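Local structure of MamA (Candidatus Magnetobacterium bavaricum, 3VTY) at residues D20-I25 with M50-P55; E3-Y8 with K29-A34; T71-Y76 with Q97-L102; S61-V66 with Y77-A82. The protein is a tetratricopeptide-repeat (TPR) protein built almost wholly of antiparallel helices, a fold that generally serves as a scaffold for protein-protein interactions. All coordinates share one frame; numbering follows the deposited sequence.

Contact 1: D20-I25 with M50-P55; sequences DFDGAI and MDIGLP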
loop_
_atom_site.group_PDB
_atom_site.type_symbol
_atom_site.label_atom_id
_atom_site.label_comp_id
_atom_site.label_asym_id
_atom_site.label_seq_id
_atom_site.Cartn_x
_atom_site.Cartn_y
_atom_site.Cartn_z
ATOM N N ASP A 20 10.587 -6.003 17.062
ATOM C CA ASP A 20 11.616 -7.050 16.970
ATOM C C ASP A 20 11.326 -7.800 15.657
ATOM O O ASP A 20 10.790 -8.921 15.683
ATOM C CB ASP A 20 11.559 -7.989 18.155
ATOM C CG ASP A 20 12.576 -9.134 18.055
ATOM O OD1 ASP A 20 13.450 -9.106 17.149
ATOM O OD2 ASP A 20 12.469 -10.086 18.857
ATOM N N PHE A 21 11.650 -7.167 14.531
ATOM C CA PHE A 21 11.266 -7.740 13.196
ATOM C C PHE A 21 12.007 -9.052 12.875
ATOM O O PHE A 21 11.430 -9.954 12.281
ATOM C CB PHE A 21 11.471 -6.722 12.051
ATOM C CG PHE A 21 10.696 -5.411 12.220
ATOM C CD1 PHE A 21 9.344 -5.414 12.385
ATOM C CD2 PHE A 21 11.351 -4.187 12.130
ATOM C CE1 PHE A 21 8.617 -4.178 12.508
ATOM C CE2 PHE A 21 10.650 -2.975 12.252
ATOM C CZ PHE A 21 9.286 -2.976 12.440
ATOM N N ASP A 22 13.258 -9.183 13.270
ATOM C CA ASP A 22 14.016 -10.444 13.030
ATOM C C ASP A 22 13.386 -11.563 13.812
ATOM O O ASP A 22 13.184 -12.681 13.316
ATOM C CB ASP A 22 15.477 -10.305 13.462
ATOM C CG ASP A 22 16.258 -9.460 12.534
ATOM O OD1 ASP A 22 15.747 -9.133 11.449
ATOM O OD2 ASP A 22 17.405 -9.134 12.887
ATOM N N GLY A 23 13.016 -11.240 15.046
ATOM C CA GLY A 23 12.347 -12.227 15.866
ATOM C C GLY A 23 10.985 -12.613 15.314
ATOM O O GLY A 23 10.602 -13.768 15.295
ATOM N N ALA A 24 10.230 -11.653 14.843
ATOM C CA ALA A 24 8.888 -11.966 14.275
ATOM C C ALA A 24 9.046 -12.889 13.035
ATOM O O ALA A 24 8.294 -13.853 12.795
ATOM C CB ALA A 24 8.199 -10.651 13.857
ATOM N N ILE A 25 10.047 -12.588 12.243
ATOM C CA ILE A 25 10.338 -13.396 11.057
ATOM C C ILE A 25 10.599 -14.815 11.432
ATOM O O ILE A 25 10.046 -15.740 10.807
ATOM C CB ILE A 25 11.505 -12.790 10.224
ATOM C CG1 ILE A 25 11.049 -11.541 9.514
ATOM C CG2 ILE A 25 12.007 -13.819 9.157
ATOM C CD1 ILE A 25 12.121 -10.699 8.955
ATOM N N MET A 50 9.119 -5.979 4.104
ATOM C CA MET A 50 9.066 -4.555 3.726
ATOM C C MET A 50 9.608 -3.634 4.863
ATOM O O MET A 50 10.429 -2.739 4.609
ATOM C CB MET A 50 7.656 -4.133 3.305
ATOM C CG MET A 50 7.267 -4.860 2.117
ATOM S SD MET A 50 5.525 -4.728 1.740
ATOM C CE MET A 50 5.419 -3.015 1.013
ATOM N N ASP A 51 9.211 -3.902 6.084
ATOM C CA ASP A 51 9.673 -3.136 7.247
ATOM C C ASP A 51 11.193 -3.158 7.491
ATOM O O ASP A 51 11.703 -2.227 8.110
ATOM C CB ASP A 51 8.979 -3.622 8.546
ATOM C CG ASP A 51 7.467 -3.295 8.573
ATOM O OD1 ASP A 51 7.041 -2.449 7.770
ATOM O OD2 ASP A 51 6.708 -3.984 9.272
ATOM N N ILE A 52 11.898 -4.227 7.079
ATOM C CA ILE A 52 13.349 -4.296 7.218
ATOM C C ILE A 52 14.109 -4.076 5.925
ATOM O O ILE A 52 15.297 -4.419 5.826
ATOM C CB ILE A 52 13.805 -5.578 7.919
ATOM C CG1 ILE A 52 13.431 -6.827 7.115
ATOM C CG2 ILE A 52 13.100 -5.704 9.266
ATOM C CD1 ILE A 52 14.212 -8.077 7.647
ATOM N N GLY A 53 13.447 -3.478 4.938
ATOM C CA GLY A 53 14.077 -3.145 3.666
ATOM C C GLY A 53 14.492 -4.330 2.809
ATOM O O GLY A 53 15.566 -4.279 2.169
ATOM N N LEU A 54 13.657 -5.380 2.751
ATOM C CA LEU A 54 13.935 -6.505 1.864
ATOM C C LEU A 54 12.706 -6.737 0.976
ATOM O O LEU A 54 12.016 -7.741 1.086
ATOM C CB LEU A 54 14.293 -7.753 2.715
ATOM C CG LEU A 54 15.642 -7.724 3.439
ATOM C CD1 LEU A 54 15.795 -8.955 4.362
ATOM C CD2 LEU A 54 16.775 -7.575 2.458
ATOM N N PRO A 55 12.440 -5.813 0.049
ATOM C CA PRO A 55 11.245 -5.932 -0.778
ATOM C C PRO A 55 11.216 -7.128 -1.699
ATOM O O PRO A 55 10.147 -7.573 -1.987
ATOM C CB PRO A 55 11.209 -4.582 -1.562
ATOM C CG PRO A 55 12.665 -4.101 -1.542
ATOM C CD PRO A 55 13.121 -4.513 -0.154
#

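Contact 2: E3-Y8 with K29-A34; sequences ETTTIY and KKVLKA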
loop_
_atom_site.group_PDB
_atom_site.type_symbol
_atom_site.label_atom_id
_atom_site.label_comp_id
_atom_site.label_asym_id
_atom_site.label_seq_id
_atom_site.Cartn_x
_atom_site.Cartn_y
_atom_site.Cartn_z
ATOM N N GLU A 3 -1.891 -26.347 16.331
ATOM C CA GLU A 3 -1.401 -25.549 17.501
ATOM C C GLU A 3 -0.124 -24.741 17.246
ATOM O O GLU A 3 -0.051 -23.574 17.607
ATOM C CB GLU A 3 -1.147 -26.464 18.697
ATOM C CG GLU A 3 -1.384 -25.766 20.027
ATOM C CD GLU A 3 -2.831 -25.388 20.212
ATOM O OE1 GLU A 3 -3.461 -24.877 19.235
ATOM O OE2 GLU A 3 -3.346 -25.604 21.329
ATOM N N THR A 4 0.887 -25.394 16.660
ATOM C CA THR A 4 2.115 -24.725 16.182
ATOM C C THR A 4 1.756 -23.419 15.469
ATOM O O THR A 4 2.286 -22.357 15.795
ATOM C CB THR A 4 2.926 -25.656 15.249
ATOM O OG1 THR A 4 3.211 -26.852 15.974
ATOM C CG2 THR A 4 4.242 -25.028 14.781
ATOM N N THR A 5 0.819 -23.501 14.530
ATOM C CA THR A 5 0.388 -22.299 13.801
ATOM C C THR A 5 -0.078 -21.186 14.757
ATOM O O THR A 5 0.443 -20.083 14.694
ATOM C CB THR A 5 -0.671 -22.631 12.723
ATOM O OG1 THR A 5 -0.033 -23.431 11.719
ATOM C CG2 THR A 5 -1.183 -21.328 12.114
ATOM N N THR A 6 -1.021 -21.476 15.663
ATOM C CA THR A 6 -1.491 -20.438 16.593
ATOM C C THR A 6 -0.382 -19.891 17.503
ATOM O O THR A 6 -0.222 -18.679 17.606
ATOM C CB THR A 6 -2.662 -20.848 17.528
ATOM O OG1 THR A 6 -3.744 -21.382 16.749
ATOM C CG2 THR A 6 -3.150 -19.556 18.322
ATOM N N ILE A 7 0.369 -20.790 18.124
ATOM C CA ILE A 7 1.413 -20.416 19.105
ATOM C C ILE A 7 2.363 -19.425 18.413
ATOM O O ILE A 7 2.589 -18.315 18.886
ATOM C CB ILE A 7 2.203 -21.677 19.598
ATOM C CG1 ILE A 7 1.289 -22.624 20.388
ATOM C CG2 ILE A 7 3.400 -21.307 20.580
ATOM C CD1 ILE A 7 1.935 -23.965 20.723
ATOM N N TYR A 8 2.864 -19.800 17.253
ATOM C CA TYR A 8 3.991 -19.066 16.690
ATOM C C TYR A 8 3.519 -17.863 15.932
ATOM O O TYR A 8 4.202 -16.831 15.927
ATOM C CB TYR A 8 4.932 -19.970 15.882
ATOM C CG TYR A 8 5.859 -20.740 16.838
ATOM C CD1 TYR A 8 5.536 -22.008 17.285
ATOM C CD2 TYR A 8 7.067 -20.174 17.263
ATOM C CE1 TYR A 8 6.397 -22.705 18.202
ATOM C CE2 TYR A 8 7.944 -20.839 18.103
ATOM C CZ TYR A 8 7.591 -22.100 18.590
ATOM O OH TYR A 8 8.458 -22.711 19.433
ATOM N N LYS A 29 8.377 -17.834 10.174
ATOM C CA LYS A 29 9.000 -18.922 9.443
ATOM C C LYS A 29 8.652 -20.302 10.023
ATOM O O LYS A 29 8.409 -21.297 9.302
ATOM C CB LYS A 29 10.554 -18.709 9.381
ATOM C CG LYS A 29 10.912 -17.535 8.444
ATOM C CD LYS A 29 10.839 -17.963 6.958
ATOM C CE LYS A 29 11.490 -16.925 6.040
ATOM N NZ LYS A 29 11.629 -17.450 4.678
ATOM N N LYS A 30 8.667 -20.367 11.324
ATOM C CA LYS A 30 8.269 -21.538 12.046
ATOM C C LYS A 30 6.786 -21.919 11.728
ATOM O O LYS A 30 6.503 -23.088 11.495
ATOM C CB LYS A 30 8.517 -21.270 13.541
ATOM C CG LYS A 30 7.942 -22.254 14.466
ATOM C CD LYS A 30 8.419 -23.624 14.263
ATOM C CE LYS A 30 8.318 -24.361 15.674
ATOM N NZ LYS A 30 8.535 -25.810 15.550
ATOM N N VAL A 31 5.861 -20.959 11.603
ATOM C CA VAL A 31 4.507 -21.339 11.206
ATOM C C VAL A 31 4.471 -21.978 9.822
ATOM O O VAL A 31 3.749 -22.982 9.529
ATOM C CB VAL A 31 3.537 -20.152 11.194
ATOM C CG1 VAL A 31 2.179 -20.662 10.676
ATOM C CG2 VAL A 31 3.424 -19.479 12.601
ATOM N N LEU A 32 5.189 -21.347 8.923
ATOM C CA LEU A 32 5.169 -21.748 7.562
ATOM C C LEU A 32 5.915 -23.061 7.348
ATOM O O LEU A 32 5.728 -23.692 6.318
ATOM C CB LEU A 32 5.754 -20.637 6.682
ATOM C CG LEU A 32 4.916 -19.364 6.611
ATOM C CD1 LEU A 32 5.703 -18.249 5.953
ATOM C CD2 LEU A 32 3.616 -19.548 5.882
ATOM N N LYS A 33 6.745 -23.485 8.304
ATOM C CA LYS A 33 7.387 -24.799 8.208
ATOM C C LYS A 33 6.325 -25.898 8.195
ATOM O O LYS A 33 6.385 -26.796 7.377
ATOM C CB LYS A 33 8.369 -25.015 9.380
ATOM C CG LYS A 33 9.013 -26.439 9.409
ATOM C CD LYS A 33 10.110 -26.676 10.480
ATOM C CE LYS A 33 10.658 -28.176 10.356
ATOM N NZ LYS A 33 11.157 -28.733 11.678
ATOM N N ALA A 34 5.363 -25.765 9.105
ATOM C CA ALA A 34 4.313 -26.741 9.371
ATOM C C ALA A 34 3.100 -26.571 8.426
ATOM O O ALA A 34 2.366 -27.522 8.129
ATOM C CB ALA A 34 3.837 -26.576 10.873
#

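Contact 3: T71-Y76 with Q97-L102; sequences TSAEAY and QRAIAL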
loop_
_atom_site.group_PDB
_atom_site.type_symbol
_atom_site.label_atom_id
_atom_site.label_comp_id
_atom_site.label_asym_id
_atom_site.label_seq_id
_atom_site.Cartn_x
_atom_site.Cartn_y
_atom_site.Cartn_z
ATOM N N THR A 71 -8.304 -13.294 -4.314
ATOM C CA THR A 71 -9.321 -12.283 -4.290
ATOM C C THR A 71 -9.205 -11.353 -3.066
ATOM O O THR A 71 -10.196 -10.783 -2.615
ATOM C CB THR A 71 -10.688 -12.907 -4.322
ATOM O OG1 THR A 71 -10.775 -13.993 -3.389
ATOM C CG2 THR A 71 -10.976 -13.438 -5.775
ATOM N N SER A 72 -7.983 -11.158 -2.579
ATOM C CA SER A 72 -7.719 -10.201 -1.487
ATOM C C SER A 72 -7.164 -8.946 -2.095
ATOM O O SER A 72 -6.035 -8.933 -2.517
ATOM C CB SER A 72 -6.766 -10.759 -0.453
ATOM O OG SER A 72 -6.463 -9.740 0.497
ATOM N N ALA A 73 -7.955 -7.871 -2.151
ATOM C CA ALA A 73 -7.491 -6.645 -2.760
ATOM C C ALA A 73 -6.309 -6.130 -1.957
ATOM O O ALA A 73 -5.359 -5.574 -2.516
ATOM C CB ALA A 73 -8.591 -5.614 -2.852
ATOM N N GLU A 74 -6.386 -6.314 -0.643
ATOM C CA GLU A 74 -5.283 -5.851 0.209
ATOM C C GLU A 74 -3.973 -6.476 -0.167
ATOM O O GLU A 74 -2.952 -5.812 -0.256
ATOM C CB GLU A 74 -5.594 -6.047 1.708
ATOM C CG GLU A 74 -4.494 -5.411 2.627
ATOM C CD GLU A 74 -4.442 -5.950 4.060
ATOM O OE1 GLU A 74 -5.358 -6.707 4.457
ATOM O OE2 GLU A 74 -3.453 -5.541 4.765
ATOM N N ALA A 75 -3.950 -7.779 -0.365
ATOM C CA ALA A 75 -2.680 -8.465 -0.753
ATOM C C ALA A 75 -2.104 -7.875 -2.053
ATOM O O ALA A 75 -0.885 -7.700 -2.202
ATOM C CB ALA A 75 -2.932 -9.918 -0.889
ATOM N N TYR A 76 -2.957 -7.553 -3.021
ATOM C CA TYR A 76 -2.488 -7.008 -4.283
ATOM C C TYR A 76 -1.988 -5.578 -4.092
ATOM O O TYR A 76 -0.995 -5.160 -4.707
ATOM C CB TYR A 76 -3.582 -7.099 -5.328
ATOM C CG TYR A 76 -3.637 -8.405 -6.040
ATOM C CD1 TYR A 76 -2.635 -8.736 -6.961
ATOM C CD2 TYR A 76 -4.721 -9.278 -5.889
ATOM C CE1 TYR A 76 -2.698 -9.892 -7.691
ATOM C CE2 TYR A 76 -4.778 -10.465 -6.637
ATOM C CZ TYR A 76 -3.749 -10.754 -7.512
ATOM O OH TYR A 76 -3.725 -11.874 -8.298
ATOM N N GLN A 97 -3.853 -2.410 -10.154
ATOM C CA GLN A 97 -5.068 -2.524 -10.989
ATOM C C GLN A 97 -5.894 -3.743 -10.577
ATOM O O GLN A 97 -7.095 -3.714 -10.621
ATOM C CB GLN A 97 -4.707 -2.523 -12.520
ATOM C CG GLN A 97 -4.228 -1.169 -12.988
ATOM C CD GLN A 97 -3.894 -1.131 -14.486
ATOM O OE1 GLN A 97 -3.219 -2.026 -15.035
ATOM N NE2 GLN A 97 -4.353 -0.095 -15.141
ATOM N N ARG A 98 -5.240 -4.813 -10.148
ATOM C CA ARG A 98 -5.987 -5.966 -9.664
ATOM C C ARG A 98 -6.646 -5.665 -8.342
ATOM O O ARG A 98 -7.763 -6.084 -8.162
ATOM C CB ARG A 98 -5.149 -7.209 -9.526
ATOM C CG ARG A 98 -4.693 -7.790 -10.792
ATOM C CD ARG A 98 -5.786 -8.432 -11.687
ATOM N NE ARG A 98 -6.766 -9.288 -10.994
ATOM C CZ ARG A 98 -8.089 -9.136 -11.094
ATOM N NH1 ARG A 98 -8.577 -8.209 -11.914
ATOM N NH2 ARG A 98 -8.937 -9.933 -10.421
ATOM N N ALA A 99 -5.971 -4.934 -7.437
ATOM C CA ALA A 99 -6.599 -4.488 -6.201
ATOM C C ALA A 99 -7.879 -3.726 -6.507
ATOM O O ALA A 99 -8.942 -3.978 -5.933
ATOM C CB ALA A 99 -5.688 -3.596 -5.391
ATOM N N ILE A 100 -7.773 -2.795 -7.434
ATOM C CA ILE A 100 -8.930 -1.958 -7.837
ATOM C C ILE A 100 -10.073 -2.743 -8.501
ATOM O O ILE A 100 -11.238 -2.532 -8.210
ATOM C CB ILE A 100 -8.457 -0.790 -8.671
ATOM C CG1 ILE A 100 -7.591 0.150 -7.843
ATOM C CG2 ILE A 100 -9.683 0.063 -9.225
ATOM C CD1 ILE A 100 -6.776 1.246 -8.663
ATOM N N ALA A 101 -9.726 -3.686 -9.350
ATOM C CA ALA A 101 -10.715 -4.568 -9.915
ATOM C C ALA A 101 -11.446 -5.349 -8.814
ATOM O O ALA A 101 -12.654 -5.540 -8.891
ATOM C CB ALA A 101 -10.041 -5.583 -10.908
ATOM N N LEU A 102 -10.691 -5.864 -7.833
ATOM C CA LEU A 102 -11.323 -6.585 -6.734
ATOM C C LEU A 102 -12.200 -5.660 -5.900
ATOM O O LEU A 102 -13.257 -6.077 -5.409
ATOM C CB LEU A 102 -10.291 -7.293 -5.867
ATOM C CG LEU A 102 -9.666 -8.475 -6.621
ATOM C CD1 LEU A 102 -8.293 -8.887 -5.987
ATOM C CD2 LEU A 102 -10.652 -9.670 -6.735
HETATM O O HOH W 1 -5.957 -11.753 -10.213
#

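Contact 4: S61-V66 with Y77-A82; sequences SLKKFV and YILGSA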
loop_
_atom_site.group_PDB
_atom_site.type_symbol
_atom_site.label_atom_id
_atom_site.label_comp_id
_atom_site.label_asym_id
_atom_site.label_seq_id
_atom_site.Cartn_x
_atom_site.Cartn_y
_atom_site.Cartn_z
ATOM N N SER A 61 6.889 -13.548 -0.769
ATOM C CA SER A 61 5.921 -14.030 0.167
ATOM C C SER A 61 4.514 -13.576 -0.272
ATOM O O SER A 61 3.555 -14.340 -0.164
ATOM C CB SER A 61 6.242 -13.521 1.574
ATOM O OG SER A 61 5.422 -14.211 2.472
ATOM N N LEU A 62 4.403 -12.358 -0.803
ATOM C CA LEU A 62 3.112 -11.854 -1.255
ATOM C C LEU A 62 2.656 -12.583 -2.504
ATOM O O LEU A 62 1.482 -12.839 -2.660
ATOM C CB LEU A 62 3.180 -10.366 -1.510
ATOM C CG LEU A 62 3.499 -9.637 -0.195
ATOM C CD1 LEU A 62 4.090 -8.235 -0.509
ATOM C CD2 LEU A 62 2.383 -9.546 0.720
ATOM N N LYS A 63 3.603 -12.962 -3.372
ATOM C CA LYS A 63 3.196 -13.792 -4.506
ATOM C C LYS A 63 2.608 -15.102 -4.111
ATOM O O LYS A 63 1.536 -15.500 -4.685
ATOM C CB LYS A 63 4.308 -13.920 -5.571
ATOM C CG LYS A 63 4.463 -12.675 -6.426
ATOM C CD LYS A 63 5.652 -12.846 -7.433
ATOM C CE LYS A 63 5.776 -11.715 -8.358
ATOM N NZ LYS A 63 6.791 -11.950 -9.430
ATOM N N LYS A 64 3.230 -15.791 -3.135
ATOM C CA LYS A 64 2.673 -16.986 -2.580
ATOM C C LYS A 64 1.248 -16.775 -2.028
ATOM O O LYS A 64 0.355 -17.637 -2.218
ATOM C CB LYS A 64 3.565 -17.622 -1.481
ATOM C CG LYS A 64 4.899 -18.191 -2.082
ATOM C CD LYS A 64 5.878 -18.676 -1.108
ATOM C CE LYS A 64 7.259 -18.948 -1.854
ATOM N NZ LYS A 64 8.317 -19.383 -0.871
ATOM N N PHE A 65 1.055 -15.692 -1.278
ATOM C CA PHE A 65 -0.278 -15.397 -0.780
ATOM C C PHE A 65 -1.274 -15.348 -2.004
ATOM O O PHE A 65 -2.343 -15.919 -1.949
ATOM C CB PHE A 65 -0.257 -14.053 -0.082
ATOM C CG PHE A 65 -1.569 -13.644 0.503
ATOM C CD1 PHE A 65 -2.650 -13.327 -0.317
ATOM C CD2 PHE A 65 -1.722 -13.580 1.862
ATOM C CE1 PHE A 65 -3.870 -12.922 0.225
ATOM C CE2 PHE A 65 -2.970 -13.170 2.446
ATOM C CZ PHE A 65 -4.038 -12.850 1.607
ATOM N N VAL A 66 -0.954 -14.579 -3.027
ATOM C CA VAL A 66 -1.950 -14.258 -4.017
ATOM C C VAL A 66 -2.338 -15.471 -4.875
ATOM O O VAL A 66 -3.480 -15.540 -5.383
ATOM C CB VAL A 66 -1.691 -13.005 -4.875
ATOM C CG1 VAL A 66 -1.761 -11.751 -3.965
ATOM C CG2 VAL A 66 -0.378 -13.006 -5.674
ATOM N N TYR A 77 -2.648 -4.821 -3.225
ATOM C CA TYR A 77 -2.154 -3.499 -2.850
ATOM C C TYR A 77 -0.744 -3.553 -2.239
ATOM O O TYR A 77 0.177 -2.842 -2.662
ATOM C CB TYR A 77 -3.113 -2.873 -1.862
ATOM C CG TYR A 77 -2.551 -1.617 -1.252
ATOM C CD1 TYR A 77 -2.597 -0.443 -1.937
ATOM C CD2 TYR A 77 -2.015 -1.611 -0.000
ATOM C CE1 TYR A 77 -2.101 0.733 -1.388
ATOM C CE2 TYR A 77 -1.461 -0.424 0.585
ATOM C CZ TYR A 77 -1.508 0.730 -0.129
ATOM O OH TYR A 77 -1.005 1.888 0.403
ATOM N N ILE A 78 -0.559 -4.465 -1.293
ATOM C CA ILE A 78 0.749 -4.610 -0.684
ATOM C C ILE A 78 1.817 -5.084 -1.675
ATOM O O ILE A 78 2.932 -4.583 -1.643
ATOM C CB ILE A 78 0.729 -5.559 0.533
ATOM C CG1 ILE A 78 -0.244 -5.034 1.576
ATOM C CG2 ILE A 78 2.149 -5.651 1.084
ATOM C CD1 ILE A 78 0.186 -3.614 2.153
ATOM N N LEU A 79 1.461 -6.031 -2.547
ATOM C CA LEU A 79 2.353 -6.526 -3.572
ATOM C C LEU A 79 2.760 -5.389 -4.444
ATOM O O LEU A 79 3.896 -5.281 -4.868
ATOM C CB LEU A 79 1.624 -7.602 -4.431
ATOM C CG LEU A 79 2.353 -8.227 -5.596
ATOM C CD1 LEU A 79 3.640 -8.810 -5.072
ATOM C CD2 LEU A 79 1.554 -9.236 -6.456
ATOM N N GLY A 80 1.764 -4.583 -4.811
ATOM C CA GLY A 80 2.020 -3.396 -5.631
ATOM C C GLY A 80 2.971 -2.428 -4.964
ATOM O O GLY A 80 3.865 -1.858 -5.612
ATOM N N SER A 81 2.824 -2.246 -3.662
ATOM C CA SER A 81 3.667 -1.347 -2.953
ATOM C C SER A 81 5.092 -1.877 -2.886
ATOM O O SER A 81 6.064 -1.125 -3.073
ATOM C CB SER A 81 3.135 -1.045 -1.536
ATOM O OG SER A 81 1.743 -0.669 -1.561
ATOM N N ALA A 82 5.223 -3.204 -2.707
ATOM C CA ALA A 82 6.546 -3.805 -2.636
ATOM C C ALA A 82 7.294 -3.681 -4.004
ATOM O O ALA A 82 8.472 -3.335 -4.061
ATOM C CB ALA A 82 6.421 -5.234 -2.174
#

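Contact 1: D20-I25 with M50-P55
Phe21 meets Asp51 and Ile52 at the end of helix 39-51. Asp51 CB sits over the centre of the Phe21 ring, 4.0 Å from its centroid and 10° off the normal, a CH-pi contact. The Asp51 carboxylate is turned 44° from the ring plane, and its OD2 also forms a salt bridge with Arg16. Ile52 slides past Phe21 in the opposite direction, bringing CG2 to 3.4 Å from Phe21 CB. Ile52 CG1 is tucked against both its backbone N and its carbonyl carbon (chi1 63°). That branch carries Ile52 CD1 to Ile25 CD1, tip to tip at 3.6 Å. The contact joins the start of helix 21-34 to the end of helix 39-51, within a TPR region of the chain. It lies at the protein surface.

Both helix ends are shaped by capping. Asp20 is the N-cap of helix 21-34, and its OD1 accepts from Gly23 N at 3.0 Å; the N-H comes in above the plane of the carboxylate. Helix 39-51 finishes in a Schellman motif. Gly53, with positive phi, is its C-prime residue. Gly53 N bonds to Met50 O at 3.1 Å, while Leu54 N reaches Tyr49 O.

Contact 2: E3-Y8 with K29-A34
Lys30 CG lies over one face of the Tyr8 ring, and this is the tight part of the contact. It is 3.6 Å from the ring centroid and 15° off the normal, a CH-pi contact offset toward the rim. The CG of Lys30 is anti to its backbone nitrogen, and the chain then bends at chi2 (59°). The chain crosses the ring at a slant; the bend brings Lys30 CE to 3.6 Å from Tyr8 CE1. Beside it, Val31 CG2 touches Tyr8 CB, also at 3.6 Å. The other branch of this buried valine, CG1, lies 3.7 Å from both Thr5 OG1 and Thr5 CG2. The Thr5 hydroxyl has a polar partner in the Asp35 carboxylate.

Toward Thr4 the fit is looser. Its CG2 is 4.2 Å from Lys30 CE and equally far from Ala34 CB, and Ala34 is exposed. No hydrogen bond joins the two segments.

Here the segments 4-8 and 29-34 run nearly antiparallel, at 172°, with axes 8.6 Å apart, as in the helix hairpins of TPR proteins. Helix 4-17 begins the modelled chain. Helix 21-34 also packs on helix 39-51, where Val31 and Leu32 touch Thr41.

Contact 3: T71-Y76 with Q97-L102
The Tyr76 ring has the Arg98 CB atom over the centre of one face. That carbon is 3.9 Å from the ring centroid and 11° off the normal, a CH-pi contact. Leu102 crosses the tyrosine at about a right angle and approaches the ring obliquely, with CD1 3.6 Å from Tyr76 CD2. The guanidinium group of Arg98 does not stack on the ring; the two planes are 76° apart. Arg98 runs beside Tyr76 in the same direction, and its chain bends at chi2 and chi3. NE and the tyrosine hydroxyl then share one water. The water accepts from Arg98 NE at 2.7 Å and lies 2.9 Å from Tyr76 OH.

Next to the Tyr76 ring the backbones come close. The CA atoms of Ala73 and Ala99 are 4.2 Å apart, a spacing that their small side chains permit. Ala99 CB rests 3.5 Å from Ala73 O, and Ala73 CB is 3.8 Å from Leu102 CB. The second methyl of Leu102, CD2, reaches the turn before the helix, 3.9 Å from Thr71 CG2. Ser72 is the N-cap of helix 73-85; its OG accepts a weak bond from Ala75 N.

Both segments lie in a TPR region, and the contact pairs the start of helix 73-85 with the end of helix 89-102. Tyr106 also touches Ala73 and Ala99, and Val66 of helix 55-68 touches Tyr76. With no direct hydrogen bond across the segments, the union rests on apolar fit, and the water adds a polar bridge at the outer end of Tyr76.

Contact 4: S61-V66 with Y77-A82
Ile78 and Leu79 meet Leu62 across the contact; just before them in the chain, Tyr77 O takes two donors from Ser81. Ser81 N gives the usual helical bond at 2.9 Å. Ser81 OG donates as well, also at 2.9 Å from Tyr77 O, with a C=O...donor angle of 135°. The hydroxyl comes from above the carbonyl plane, 40° out of it. The serine rotamer turns the hydroxyl back onto its own helix, and the bond holds it there.

The face between the helices is apolar. Leu62 is the main side chain of helix 55-68 here. Its CD1 packs 3.6 Å from Ile78 CG2 and 4.1 Å from Ala82 CB. Ile78 CG2 is the branch anti to the backbone nitrogen, and it does the touching while CD1 turns from Leu62. Leu79 CD1 lies 3.9 Å from Leu62 CB. The same methyl lies 4.2 Å from Lys63 CG, where the two side chains cross at about a right angle. Leu79 CD2 faces Val66 CG2 more loosely, at 4.3 Å.

The two helices follow each other in the chain. Their segments 61-66 and 77-82 cross at -153°, with axes 9.7 Å apart. They form a near-antiparallel pair within the TPR array. Leu43 of helix 39-51 also touches Leu62, and Ala95 of helix 89-102 touches Leu79, so the contact is packed among neighbouring helices. The contact rests on apolar side-chain packing, with no hydrogen bond between the segments, while Ser81 is satisfied within its own helix.

The contacts follow the N-terminal part of an all-helical array. Contacts 1 and 2 share helix 21-34. Their segments alternate along the chain, and their centres are about 17 Å apart. Both close before contacts 3 and 4 open. Contacts 3 and 4 share helix 73-85, also with alternating segments, and their centres are about 10 Å apart. They meet where Ala75 CB packs 3.3 Å from Phe65 CE1. Contact 1 joins contact 4 through Met50, whose SD lies 3.6 Å from Ile78 CG2. Contact 2 touches neither contact 3 nor contact 4. Helices thus pack on their neighbours in series, as in other TPR arrays.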